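Oxygenase-reductase (Streptomyces fradiae, PDB 4OSP) reduces the C-6 ketone of angucyclinones with NADPH, through the C-terminal reductase domain described here, a Rossmann-fold member of the short-chain dehydrogenase/reductase family. Local coordinates at residues 31-36 / 59-64; 44-49 / 71-76; 97-102 / 143-148; 104-109 / 137-142. All coordinates share one frame; numbering follows the deposited sequence.

Overall arrangement
From the N terminus, interaction 1 joins helix 27-38 to helix 51-63, and interaction 2 pairs strand 42-47 with strand 67-72; each closes a loop of just over twenty residues. The two cross along the chain, since 44-49 lies between 31-36 and 59-64 while 71-76 follows 59-64, and they meet where Ala-33 packs on Val-45. Later, contact 97-102 / 143-148 joins two loops and closes the longest loop of the four; within it, 104-109 / 137-142 seats helix 121-142 on strand 103-106, so the smaller loop sits inside the larger. Leu-101 touches Ala-142 between these two, Leu-36 packs on Val-105 between interactions 1 and 4, and Leu-75 meets Ala-108 between interactions 2 and 4, beside the NADP(+) site.

Interaction 1. Residues 31-36 / 59-64; sequences ATAIRL and ATIEKE
Ile-34 and Ile-61 stand opposite one another where two helices run side by side. The short axes of 31-36 and 59-63 approach to 9.7 Å and cross at -25°, nearly parallel, and the CA atoms of Ile-34 and Ile-61 are 5.8 Å apart. The two isoleucines meet by their CG1 branches: CG1 of Ile-34 is 4.0 Å from CG1 of Ile-61, the side chains slanting across each other. In Ile-61 the CG1 branch lies beside its own backbone N (chi1 -76°), and its extended end carries CD1 over the first helix to within 3.7 Å of Ala-33 O. Ala-33 suits this place because a lone methyl lets the longer side chain come close to the helix backbone; its CB is 4.2 Å from Ile-61 CD1. Both helices lie against strand 42-47 of the Rossmann sheet, Ala-33 resting on Val-43 and the second helix packing through Thr-57 and Val-58 on Val-45, so the contact joins two neighbouring helices on one side of that sheet. Nearer the surface, the far end of Ile-34, CD1, meets the CG2 methyl of Thr-60 at 4.1 Å, while the Thr-60 hydroxyl is turned to Glu-56 O of its own helix. A threonine thus offers the methyl to its neighbour and keeps its polar atom bonded. Glu-64 closes the exposed edge: its extended chain runs at about a right angle to Ile-34, OE2 lying 3.9 Å from Ile-34 CG2, and the carboxylate is held by a salt bridge from OE1 to Arg-38 on the same helix as Ile-34.

Interaction 2. Residues 44-49 / 71-76; sequences AVHCSR and VLAELG
The imidazole of His-46 reaches over to Ala-73 and Leu-75, its NE2 donating to Ala-73 O at 2.7 Å. The acceptor lies at the ring edge, close to its plane, and the N-H enters in the carbonyl plane on a lone pair. With CG opposite the backbone N (chi1 163°), the ring reaches past its own strand to this carbonyl. ND1 accepts from Gly-23 N, so bonds at both nitrogens fix the ring's rotation, a pattern consistent with a neutral imidazole protonated at NE2. Leu-75 approaches from the opposite direction, its CG 3.8 Å from His-46 CE1.

Backbone bonds pair the strands: Val-71 N to Val-45 O (2.8 Å), Cys-47 N to Val-71 O (3.1 Å) and Ala-73 N to Cys-47 O (3.2 Å). Where the strands end, Ser-48 OG weakly accepts from Leu-75 N at 3.3 Å. Leu-72 bends its CD1 to 3.3 Å from Arg-49 O. Arg-49 NH1 and Glu-74 OE2 lie 4.1 Å apart, too far for a salt bridge, and may attract one another weakly. This is the parallel pair of a beta-alpha-beta unit built around helix 51-63, and, as usual in Rossmann folds, the cofactor residues Ser-48, Glu-74 and Leu-75 gather at the strands' C-terminal ends.

Interaction 3. Residues 97-102 / 143-148; sequences DATTLD and LTLIPD
Leu-145 points its side chain toward Thr-99: with CG beside its backbone N (chi1 -52°), the isobutyl group slants across Thr-99, CB 3.5 Å from Thr-99 O and CD2 3.7 Å from Thr-99 OG1. Thr-99 places that hydroxyl between its backbone N and carbonyl carbon (chi1 51°), facing the leucine. Leu-101 sends CG away from its backbone N, toward Leu-88 and Leu-20, leaving CB to meet Leu-145 CB at 3.9 Å.

CB of Thr-100 points away from the other loop, but its methyl CG2, opposite the backbone N, reaches Pro-147 CG at 3.8 Å, the side chains crossing near a right angle. Asp-102 OD1 rests on the same ring carbon, 3.6 Å from Pro-147 CG, while its OD2 accepts from Thr-18 N.

One hydrogen bond joins the loops: Leu-101 N to Leu-145 O, 3.1 Å, almost straight at the hydrogen (175°) but above the carbonyl plane. Leu-101 O instead meets carbon, 3.1 Å from Ile-146 CA in a CA-H...O contact and close to the proline ring. Having no N-H, Pro-147 cannot bond conventionally to that oxygen, so beyond one backbone link the loops rest mainly on van der Waals contacts, many between carbon and backbone or carboxylate oxygen.

Interaction 4. Residues 104-109 / 137-142; sequences LVNNAG and FIVQRA
Strand 103-106 leads into the Asn-Asn-Ala-Gly sequence of the short-chain dehydrogenase/reductase family, residues 106-109, and this contact seats helix 121-142 against its start. Asn-107 and Gly-109 bind NADP(+), while Leu-104 and Asn-106, two apart on the strand and so on the same face, meet the helix. Strand 104-106 and helix 137-142 run almost antiparallel, at 170°, with their axes 10.1 Å apart, as expected of a helix laid on a sheet.

Leu-104 supplies the apolar half. Its CG stands opposite the backbone N (chi1 165°), which extends both methyls to the helix: CD1 lies 3.9 Å from CG2 of Ile-138, and CD2 lies 4.0 Å from CB of Ala-142. Alanine suits this place because its small methyl makes room for the leucine fork, while Ile-138 serves both strand residues and Val-139 chiefly meets Asn-106 ND2.

Asn-106 passes Ile-138 in the opposite direction, its OD1 being 3.9 Å from the CG2 methyl of that residue. ND2 comes to 3.5 Å from Val-139 CG2, a purely van der Waals approach made roughly at a right angle. The N-H side of this buried amide is satisfied elsewhere: ND2 donates to Asn-154 OD1 on strand 151-155, a bond that helps fix which way round the amide sits.

Around the contact, strand 103-106 is hydrogen-bonded to strand 18-21 through Val-105 and to strand 151-155 through Leu-104 and Asn-106. Ile-138 leans on Leu-84 of helix 80-96 and Val-139 on Phe-184 of helix 168-187, which places helix 121-142 between those two helices.

Interaction 1. Residues 31-36 / 59-64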
loop_
_atom_site.group_PDB
_atom_site.type_symbol
_atom_site.label_atom_id
_atom_site.label_comp_id
_atom_site.label_asym_id
_atom_site.label_seq_id
_atom_site.Cartn_x
_atom_site.Cartn_y
_atom_site.Cartn_z
ATOM N N ALA B 31 12.207 -7.650 25.017
ATOM C CA ALA B 31 13.086 -8.410 24.119
ATOM C C ALA B 31 13.906 -7.489 23.212
ATOM O O ALA B 31 15.076 -7.790 22.886
ATOM C CB ALA B 31 12.281 -9.395 23.292
ATOM N N THR B 32 13.295 -6.376 22.801
ATOM C CA THR B 32 13.983 -5.385 21.982
ATOM C C THR B 32 15.157 -4.786 22.743
ATOM O O THR B 32 16.287 -4.737 22.219
ATOM C CB THR B 32 13.034 -4.262 21.513
ATOM O OG1 THR B 32 11.982 -4.826 20.718
ATOM C CG2 THR B 32 13.795 -3.235 20.684
ATOM N N ALA B 33 14.894 -4.351 23.981
ATOM C CA ALA B 33 15.954 -3.827 24.841
ATOM C C ALA B 33 17.084 -4.855 24.999
ATOM O O ALA B 33 18.274 -4.516 24.884
ATOM C CB ALA B 33 15.398 -3.402 26.200
ATOM N N ILE B 34 16.711 -6.112 25.219
ATOM C CA ILE B 34 17.693 -7.192 25.348
ATOM C C ILE B 34 18.550 -7.388 24.081
ATOM O O ILE B 34 19.784 -7.486 24.163
ATOM C CB ILE B 34 17.016 -8.515 25.799
ATOM C CG1 ILE B 34 16.575 -8.403 27.270
ATOM C CG2 ILE B 34 17.940 -9.714 25.585
ATOM C CD1 ILE B 34 15.585 -9.468 27.722
ATOM N N ARG B 35 17.911 -7.424 22.912
ATOM C CA ARG B 35 18.656 -7.663 21.672
ATOM C C ARG B 35 19.611 -6.505 21.330
ATOM O O ARG B 35 20.750 -6.736 20.905
ATOM C CB ARG B 35 17.713 -7.995 20.491
ATOM C CG ARG B 35 18.427 -8.236 19.156
ATOM C CD ARG B 35 19.336 -9.456 19.210
ATOM N NE ARG B 35 20.325 -9.496 18.124
ATOM C CZ ARG B 35 20.185 -10.218 17.014
ATOM N NH1 ARG B 35 19.092 -10.952 16.825
ATOM N NH2 ARG B 35 21.134 -10.212 16.090
ATOM N N LEU B 36 19.146 -5.270 21.524
ATOM C CA LEU B 36 19.995 -4.089 21.332
ATOM C C LEU B 36 21.240 -4.123 22.220
ATOM O O LEU B 36 22.359 -3.960 21.731
ATOM C CB LEU B 36 19.197 -2.795 21.553
ATOM C CG LEU B 36 18.080 -2.516 20.541
ATOM C CD1 LEU B 36 17.299 -1.261 20.922
ATOM C CD2 LEU B 36 18.601 -2.423 19.115
ATOM N N ALA B 59 18.898 -6.147 34.812
ATOM C CA ALA B 59 19.651 -7.279 35.359
ATOM C C ALA B 59 19.940 -8.335 34.288
ATOM O O ALA B 59 21.065 -8.827 34.180
ATOM C CB ALA B 59 18.915 -7.893 36.543
ATOM N N THR B 60 18.934 -8.665 33.483
ATOM C CA THR B 60 19.108 -9.669 32.436
ATOM C C THR B 60 20.158 -9.230 31.419
ATOM O O THR B 60 21.004 -10.037 30.989
ATOM C CB THR B 60 17.786 -9.958 31.720
ATOM O OG1 THR B 60 16.825 -10.405 32.679
ATOM C CG2 THR B 60 17.972 -11.033 30.635
ATOM N N ILE B 61 20.095 -7.952 31.036
ATOM C CA ILE B 61 21.023 -7.371 30.074
ATOM C C ILE B 61 22.452 -7.407 30.639
ATOM O O ILE B 61 23.422 -7.699 29.920
ATOM C CB ILE B 61 20.596 -5.926 29.699
ATOM C CG1 ILE B 61 19.397 -5.970 28.734
ATOM C CG2 ILE B 61 21.762 -5.134 29.105
ATOM C CD1 ILE B 61 18.682 -4.647 28.537
ATOM N N GLU B 62 22.565 -7.134 31.933
ATOM C CA GLU B 62 23.860 -7.153 32.599
ATOM C C GLU B 62 24.443 -8.570 32.726
ATOM O O GLU B 62 25.618 -8.774 32.431
ATOM C CB GLU B 62 23.801 -6.412 33.935
ATOM C CG GLU B 62 23.744 -4.895 33.768
ATOM C CD GLU B 62 23.652 -4.146 35.082
ATOM O OE1 GLU B 62 23.053 -4.666 36.036
ATOM O OE2 GLU B 62 24.161 -3.016 35.153
ATOM N N LYS B 63 23.609 -9.543 33.106
ATOM C CA LYS B 63 24.012 -10.963 33.138
ATOM C C LYS B 63 24.635 -11.401 31.829
ATOM O O LYS B 63 25.556 -12.211 31.816
ATOM C CB LYS B 63 22.822 -11.878 33.450
ATOM C CG LYS B 63 22.323 -11.832 34.893
ATOM C CD LYS B 63 21.274 -12.915 35.141
ATOM C CE LYS B 63 20.154 -12.430 36.056
ATOM N NZ LYS B 63 20.443 -12.618 37.504
ATOM N N GLU B 64 24.130 -10.863 30.724
ATOM C CA GLU B 64 24.631 -11.216 29.401
ATOM C C GLU B 64 25.882 -10.427 29.068
ATOM O O GLU B 64 26.489 -10.626 28.017
ATOM C CB GLU B 64 23.550 -11.001 28.324
ATOM C CG GLU B 64 22.479 -12.091 28.300
ATOM C CD GLU B 64 21.364 -11.838 27.288
ATOM O OE1 GLU B 64 21.656 -11.368 26.167
ATOM O OE2 GLU B 64 20.188 -12.135 27.612
#

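Interaction 2. Residues 44-49 / 71-76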
loop_
_atom_site.group_PDB
_atom_site.type_symbol
_atom_site.label_atom_id
_atom_site.label_comp_id
_atom_site.label_asym_id
_atom_site.label_seq_id
_atom_site.Cartn_x
_atom_site.Cartn_y
_atom_site.Cartn_z
ATOM N N ALA B 44 18.423 2.377 27.732
ATOM C CA ALA B 44 17.540 2.874 28.765
ATOM C C ALA B 44 16.232 2.106 28.707
ATOM O O ALA B 44 15.491 2.191 27.733
ATOM C CB ALA B 44 17.305 4.368 28.593
ATOM N N VAL B 45 15.980 1.314 29.740
ATOM C CA VAL B 45 14.753 0.553 29.842
ATOM C C VAL B 45 13.744 1.444 30.522
ATOM O O VAL B 45 13.926 1.818 31.679
ATOM C CB VAL B 45 14.958 -0.732 30.679
ATOM C CG1 VAL B 45 13.641 -1.480 30.876
ATOM C CG2 VAL B 45 15.998 -1.629 30.028
ATOM N N HIS B 46 12.698 1.811 29.792
ATOM C CA HIS B 46 11.634 2.634 30.341
ATOM C C HIS B 46 10.446 1.797 30.722
ATOM O O HIS B 46 10.156 0.802 30.071
ATOM C CB HIS B 46 11.185 3.695 29.333
ATOM C CG HIS B 46 9.852 4.304 29.654
ATOM N ND1 HIS B 46 8.662 3.783 29.187
ATOM C CD2 HIS B 46 9.521 5.373 30.415
ATOM C CE1 HIS B 46 7.659 4.513 29.637
ATOM N NE2 HIS B 46 8.153 5.489 30.378
ATOM N N CYS B 47 9.752 2.220 31.774
ATOM C CA CYS B 47 8.422 1.715 32.101
ATOM C C CYS B 47 7.616 2.827 32.751
ATOM O O CYS B 47 8.183 3.776 33.302
ATOM C CB CYS B 47 8.495 0.502 33.039
ATOM S SG CYS B 47 6.908 -0.357 33.274
ATOM N N SER B 48 6.296 2.703 32.689
ATOM C CA SER B 48 5.406 3.721 33.226
ATOM C C SER B 48 5.337 3.774 34.761
ATOM O O SER B 48 5.303 4.862 35.325
ATOM C CB SER B 48 4.011 3.601 32.614
ATOM O OG SER B 48 3.962 4.256 31.351
ATOM N N ARG B 49 5.327 2.614 35.427
ATOM C CA ARG B 49 5.154 2.564 36.895
ATOM C C ARG B 49 6.028 1.524 37.603
ATOM O O ARG B 49 6.632 1.805 38.643
ATOM C CB ARG B 49 3.687 2.307 37.262
ATOM C CG ARG B 49 2.786 3.532 37.216
ATOM C CD ARG B 49 1.318 3.122 37.171
ATOM N NE ARG B 49 1.070 2.045 36.205
ATOM C CZ ARG B 49 0.772 2.230 34.919
ATOM N NH1 ARG B 49 0.676 3.457 34.417
ATOM N NH2 ARG B 49 0.572 1.182 34.128
ATOM N N VAL B 71 14.351 3.681 33.668
ATOM C CA VAL B 71 13.811 5.025 33.622
ATOM C C VAL B 71 12.309 4.938 33.887
ATOM O O VAL B 71 11.583 4.225 33.192
ATOM C CB VAL B 71 14.082 5.679 32.246
ATOM C CG1 VAL B 71 13.129 6.833 31.994
ATOM C CG2 VAL B 71 15.530 6.141 32.153
ATOM N N LEU B 72 11.859 5.651 34.909
ATOM C CA LEU B 72 10.452 5.671 35.283
ATOM C C LEU B 72 9.798 6.950 34.775
ATOM O O LEU B 72 10.300 8.053 35.014
ATOM C CB LEU B 72 10.322 5.589 36.808
ATOM C CG LEU B 72 9.048 4.997 37.424
ATOM C CD1 LEU B 72 8.699 3.653 36.790
ATOM C CD2 LEU B 72 9.216 4.845 38.936
ATOM N N ALA B 73 8.692 6.802 34.051
ATOM C CA ALA B 73 7.898 7.954 33.624
ATOM C C ALA B 73 6.574 7.497 33.050
ATOM O O ALA B 73 6.538 6.825 32.017
ATOM C CB ALA B 73 8.658 8.780 32.601
ATOM N N GLU B 74 5.486 7.851 33.724
ATOM C CA GLU B 74 4.158 7.488 33.264
ATOM C C GLU B 74 3.823 8.259 31.990
ATOM O O GLU B 74 3.820 9.490 31.985
ATOM C CB GLU B 74 3.112 7.783 34.343
ATOM C CG GLU B 74 1.766 7.110 34.090
ATOM C CD GLU B 74 0.681 7.542 35.067
ATOM O OE1 GLU B 74 1.014 8.076 36.154
ATOM O OE2 GLU B 74 -0.516 7.340 34.745
ATOM N N LEU B 75 3.536 7.530 30.919
ATOM C CA LEU B 75 3.161 8.141 29.647
ATOM C C LEU B 75 1.673 8.437 29.574
ATOM O O LEU B 75 0.853 7.700 30.128
ATOM C CB LEU B 75 3.562 7.239 28.486
ATOM C CG LEU B 75 5.055 6.956 28.385
ATOM C CD1 LEU B 75 5.340 6.180 27.102
ATOM C CD2 LEU B 75 5.859 8.252 28.452
ATOM N N GLY B 76 1.334 9.523 28.884
ATOM C CA GLY B 76 -0.060 9.880 28.651
ATOM C C GLY B 76 -0.660 10.828 29.668
ATOM O O GLY B 76 -1.851 11.117 29.615
#

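Interaction 3. Residues 97-102 / 143-148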
loop_
_atom_site.group_PDB
_atom_site.type_symbol
_atom_site.label_atom_id
_atom_site.label_comp_id
_atom_site.label_asym_id
_atom_site.label_seq_id
_atom_site.Cartn_x
_atom_site.Cartn_y
_atom_site.Cartn_z
ATOM N N ASP B 97 29.190 10.320 29.664
ATOM C CA ASP B 97 29.633 11.726 29.611
ATOM C C ASP B 97 28.948 12.531 28.494
ATOM O O ASP B 97 29.328 13.673 28.217
ATOM C CB ASP B 97 31.166 11.832 29.491
ATOM C CG ASP B 97 31.862 11.771 30.837
ATOM O OD1 ASP B 97 31.661 12.694 31.661
ATOM O OD2 ASP B 97 32.619 10.801 31.071
ATOM N N ALA B 98 27.940 11.938 27.864
ATOM C CA ALA B 98 27.194 12.600 26.799
ATOM C C ALA B 98 25.707 12.279 26.927
ATOM O O ALA B 98 25.332 11.342 27.640
ATOM C CB ALA B 98 27.728 12.175 25.439
ATOM N N THR B 99 24.860 13.079 26.281
ATOM C CA THR B 99 23.410 12.810 26.252
ATOM C C THR B 99 22.982 12.300 24.875
ATOM O O THR B 99 21.786 12.154 24.592
ATOM C CB THR B 99 22.565 14.052 26.647
ATOM O OG1 THR B 99 22.981 15.193 25.879
ATOM C CG2 THR B 99 22.694 14.354 28.143
ATOM N N THR B 100 23.973 12.045 24.028
ATOM C CA THR B 100 23.760 11.470 22.712
ATOM C C THR B 100 22.818 10.262 22.779
ATOM O O THR B 100 23.046 9.324 23.560
ATOM C CB THR B 100 25.103 11.029 22.102
ATOM O OG1 THR B 100 26.079 12.066 22.299
ATOM C CG2 THR B 100 24.960 10.743 20.616
ATOM N N LEU B 101 21.747 10.311 21.984
ATOM C CA LEU B 101 20.802 9.195 21.884
ATOM C C LEU B 101 20.786 8.693 20.455
ATOM O O LEU B 101 20.228 9.332 19.574
ATOM C CB LEU B 101 19.392 9.615 22.316
ATOM C CG LEU B 101 18.307 8.528 22.423
ATOM C CD1 LEU B 101 18.640 7.548 23.546
ATOM C CD2 LEU B 101 16.931 9.155 22.656
ATOM N N ASP B 102 21.401 7.545 20.229
ATOM C CA ASP B 102 21.574 7.055 18.877
ATOM C C ASP B 102 20.309 6.452 18.331
ATOM O O ASP B 102 19.958 6.659 17.166
ATOM C CB ASP B 102 22.703 6.042 18.841
ATOM C CG ASP B 102 24.025 6.666 19.189
ATOM O OD1 ASP B 102 24.617 7.300 18.300
ATOM O OD2 ASP B 102 24.448 6.560 20.357
ATOM N N LEU B 143 14.844 14.706 19.147
ATOM C CA LEU B 143 15.611 15.302 18.046
ATOM C C LEU B 143 16.792 16.114 18.548
ATOM O O LEU B 143 17.802 16.244 17.861
ATOM C CB LEU B 143 14.735 16.187 17.157
ATOM C CG LEU B 143 13.567 15.579 16.373
ATOM C CD1 LEU B 143 13.016 16.642 15.438
ATOM C CD2 LEU B 143 13.961 14.341 15.588
ATOM N N THR B 144 16.670 16.651 19.752
ATOM C CA THR B 144 17.763 17.393 20.361
ATOM C C THR B 144 18.944 16.502 20.763
ATOM O O THR B 144 20.058 16.992 20.932
ATOM C CB THR B 144 17.293 18.187 21.596
ATOM O OG1 THR B 144 18.419 18.844 22.181
ATOM C CG2 THR B 144 16.687 17.269 22.637
ATOM N N LEU B 145 18.700 15.200 20.910
ATOM C CA LEU B 145 19.728 14.283 21.382
ATOM C C LEU B 145 20.254 13.348 20.291
ATOM O O LEU B 145 21.395 12.904 20.357
ATOM C CB LEU B 145 19.215 13.470 22.570
ATOM C CG LEU B 145 18.593 14.251 23.739
ATOM C CD1 LEU B 145 18.098 13.294 24.818
ATOM C CD2 LEU B 145 19.578 15.248 24.343
ATOM N N ILE B 146 19.422 13.050 19.293
ATOM C CA ILE B 146 19.814 12.127 18.226
ATOM C C ILE B 146 20.786 12.779 17.251
ATOM O O ILE B 146 20.488 13.828 16.688
ATOM C CB ILE B 146 18.591 11.562 17.464
ATOM C CG1 ILE B 146 17.648 10.832 18.445
ATOM C CG2 ILE B 146 19.043 10.655 16.319
ATOM C CD1 ILE B 146 16.271 10.564 17.891
ATOM N N PRO B 147 21.968 12.158 17.065
ATOM C CA PRO B 147 22.979 12.661 16.138
ATOM C C PRO B 147 22.598 12.371 14.685
ATOM O O PRO B 147 21.741 11.521 14.429
ATOM C CB PRO B 147 24.217 11.827 16.500
ATOM C CG PRO B 147 23.660 10.537 17.010
ATOM C CD PRO B 147 22.392 10.906 17.731
ATOM N N ASP B 148 23.234 13.065 13.744
ATOM C CA ASP B 148 23.201 12.649 12.356
ATOM C C ASP B 148 23.617 11.190 12.272
ATOM O O ASP B 148 24.522 10.779 12.964
ATOM C CB ASP B 148 24.163 13.500 11.523
ATOM C CG ASP B 148 23.608 14.876 11.215
ATOM O OD1 ASP B 148 22.763 15.382 11.998
ATOM O OD2 ASP B 148 24.011 15.446 10.171
#

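Interaction 4. Residues 104-109 / 137-142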
loop_
_atom_site.group_PDB
_atom_site.type_symbol
_atom_site.label_atom_id
_atom_site.label_comp_id
_atom_site.label_asym_id
_atom_site.label_seq_id
_atom_site.Cartn_x
_atom_site.Cartn_y
_atom_site.Cartn_z
ATOM N N LEU B 104 16.169 5.505 19.069
ATOM C CA LEU B 104 14.924 5.644 19.797
ATOM C C LEU B 104 13.903 4.629 19.291
ATOM O O LEU B 104 13.587 4.593 18.092
ATOM C CB LEU B 104 14.366 7.067 19.634
ATOM C CG LEU B 104 12.910 7.256 20.048
ATOM C CD1 LEU B 104 12.761 7.076 21.551
ATOM C CD2 LEU B 104 12.390 8.613 19.589
ATOM N N VAL B 105 13.369 3.826 20.206
ATOM C CA VAL B 105 12.324 2.881 19.864
ATOM C C VAL B 105 11.049 3.265 20.581
ATOM O O VAL B 105 10.976 3.180 21.807
ATOM C CB VAL B 105 12.708 1.437 20.240
ATOM C CG1 VAL B 105 11.623 0.468 19.808
ATOM C CG2 VAL B 105 14.041 1.061 19.622
ATOM N N ASN B 106 10.050 3.710 19.815
ATOM C CA ASN B 106 8.731 4.002 20.369
ATOM C C ASN B 106 7.917 2.733 20.446
ATOM O O ASN B 106 7.230 2.377 19.486
ATOM C CB ASN B 106 7.987 5.021 19.508
ATOM C CG ASN B 106 8.332 6.450 19.860
ATOM O OD1 ASN B 106 8.183 6.879 21.008
ATOM N ND2 ASN B 106 8.762 7.208 18.863
ATOM N N ASN B 107 8.005 2.042 21.579
ATOM C CA ASN B 107 7.329 0.762 21.734
ATOM C C ASN B 107 6.062 0.833 22.563
ATOM O O ASN B 107 5.123 0.093 22.313
ATOM C CB ASN B 107 8.270 -0.282 22.320
ATOM C CG ASN B 107 7.551 -1.557 22.706
ATOM O OD1 ASN B 107 7.247 -2.400 21.858
ATOM N ND2 ASN B 107 7.270 -1.703 23.987
ATOM N N ALA B 108 6.039 1.725 23.546
ATOM C CA ALA B 108 4.946 1.755 24.518
ATOM C C ALA B 108 3.569 2.041 23.898
ATOM O O ALA B 108 3.427 2.880 23.001
ATOM C CB ALA B 108 5.245 2.743 25.636
ATOM N N GLY B 109 2.560 1.339 24.397
ATOM C CA GLY B 109 1.186 1.570 23.978
ATOM C C GLY B 109 0.214 0.759 24.800
ATOM O O GLY B 109 0.584 -0.264 25.374
ATOM N N PHE B 137 5.603 13.734 20.799
ATOM C CA PHE B 137 6.412 14.638 21.618
ATOM C C PHE B 137 7.726 14.037 22.089
ATOM O O PHE B 137 8.694 14.763 22.349
ATOM C CB PHE B 137 5.578 15.263 22.755
ATOM C CG PHE B 137 4.609 16.278 22.257
ATOM C CD1 PHE B 137 5.051 17.549 21.899
ATOM C CD2 PHE B 137 3.284 15.934 22.009
ATOM C CE1 PHE B 137 4.175 18.476 21.364
ATOM C CE2 PHE B 137 2.396 16.858 21.477
ATOM C CZ PHE B 137 2.843 18.129 21.143
ATOM N N ILE B 138 7.782 12.711 22.135
ATOM C CA ILE B 138 9.032 12.022 22.444
ATOM C C ILE B 138 10.001 12.179 21.274
ATOM O O ILE B 138 11.184 12.446 21.472
ATOM C CB ILE B 138 8.814 10.527 22.726
ATOM C CG1 ILE B 138 8.096 10.333 24.071
ATOM C CG2 ILE B 138 10.149 9.775 22.703
ATOM C CD1 ILE B 138 7.725 8.888 24.364
ATOM N N VAL B 139 9.494 12.012 20.056
ATOM C CA VAL B 139 10.304 12.248 18.877
ATOM C C VAL B 139 10.769 13.700 18.870
ATOM O O VAL B 139 11.951 13.986 18.653
ATOM C CB VAL B 139 9.534 11.939 17.579
ATOM C CG1 VAL B 139 10.346 12.368 16.364
ATOM C CG2 VAL B 139 9.200 10.455 17.504
ATOM N N GLN B 140 9.843 14.615 19.122
ATOM C CA GLN B 140 10.160 16.034 19.069
ATOM C C GLN B 140 11.279 16.374 20.047
ATOM O O GLN B 140 12.269 17.004 19.681
ATOM C CB GLN B 140 8.925 16.876 19.373
ATOM C CG GLN B 140 9.139 18.371 19.174
ATOM C CD GLN B 140 7.972 19.178 19.677
ATOM O OE1 GLN B 140 7.795 19.342 20.883
ATOM N NE2 GLN B 140 7.160 19.684 18.754
ATOM N N ARG B 141 11.122 15.938 21.287
ATOM C CA ARG B 141 12.127 16.175 22.299
ATOM C C ARG B 141 13.436 15.418 21.987
ATOM O O ARG B 141 14.531 15.966 22.174
ATOM C CB ARG B 141 11.569 15.836 23.688
ATOM C CG ARG B 141 12.550 15.937 24.847
ATOM C CD ARG B 141 12.953 17.373 25.197
ATOM N NE ARG B 141 14.288 17.380 25.800
ATOM C CZ ARG B 141 14.516 17.299 27.104
ATOM N NH1 ARG B 141 13.501 17.225 27.947
ATOM N NH2 ARG B 141 15.747 17.300 27.571
ATOM N N ALA B 142 13.333 14.192 21.473
ATOM C CA ALA B 142 14.535 13.386 21.190
ATOM C C ALA B 142 15.429 13.945 20.077
ATOM O O ALA B 142 16.635 13.669 20.058
ATOM C CB ALA B 142 14.171 11.932 20.902
#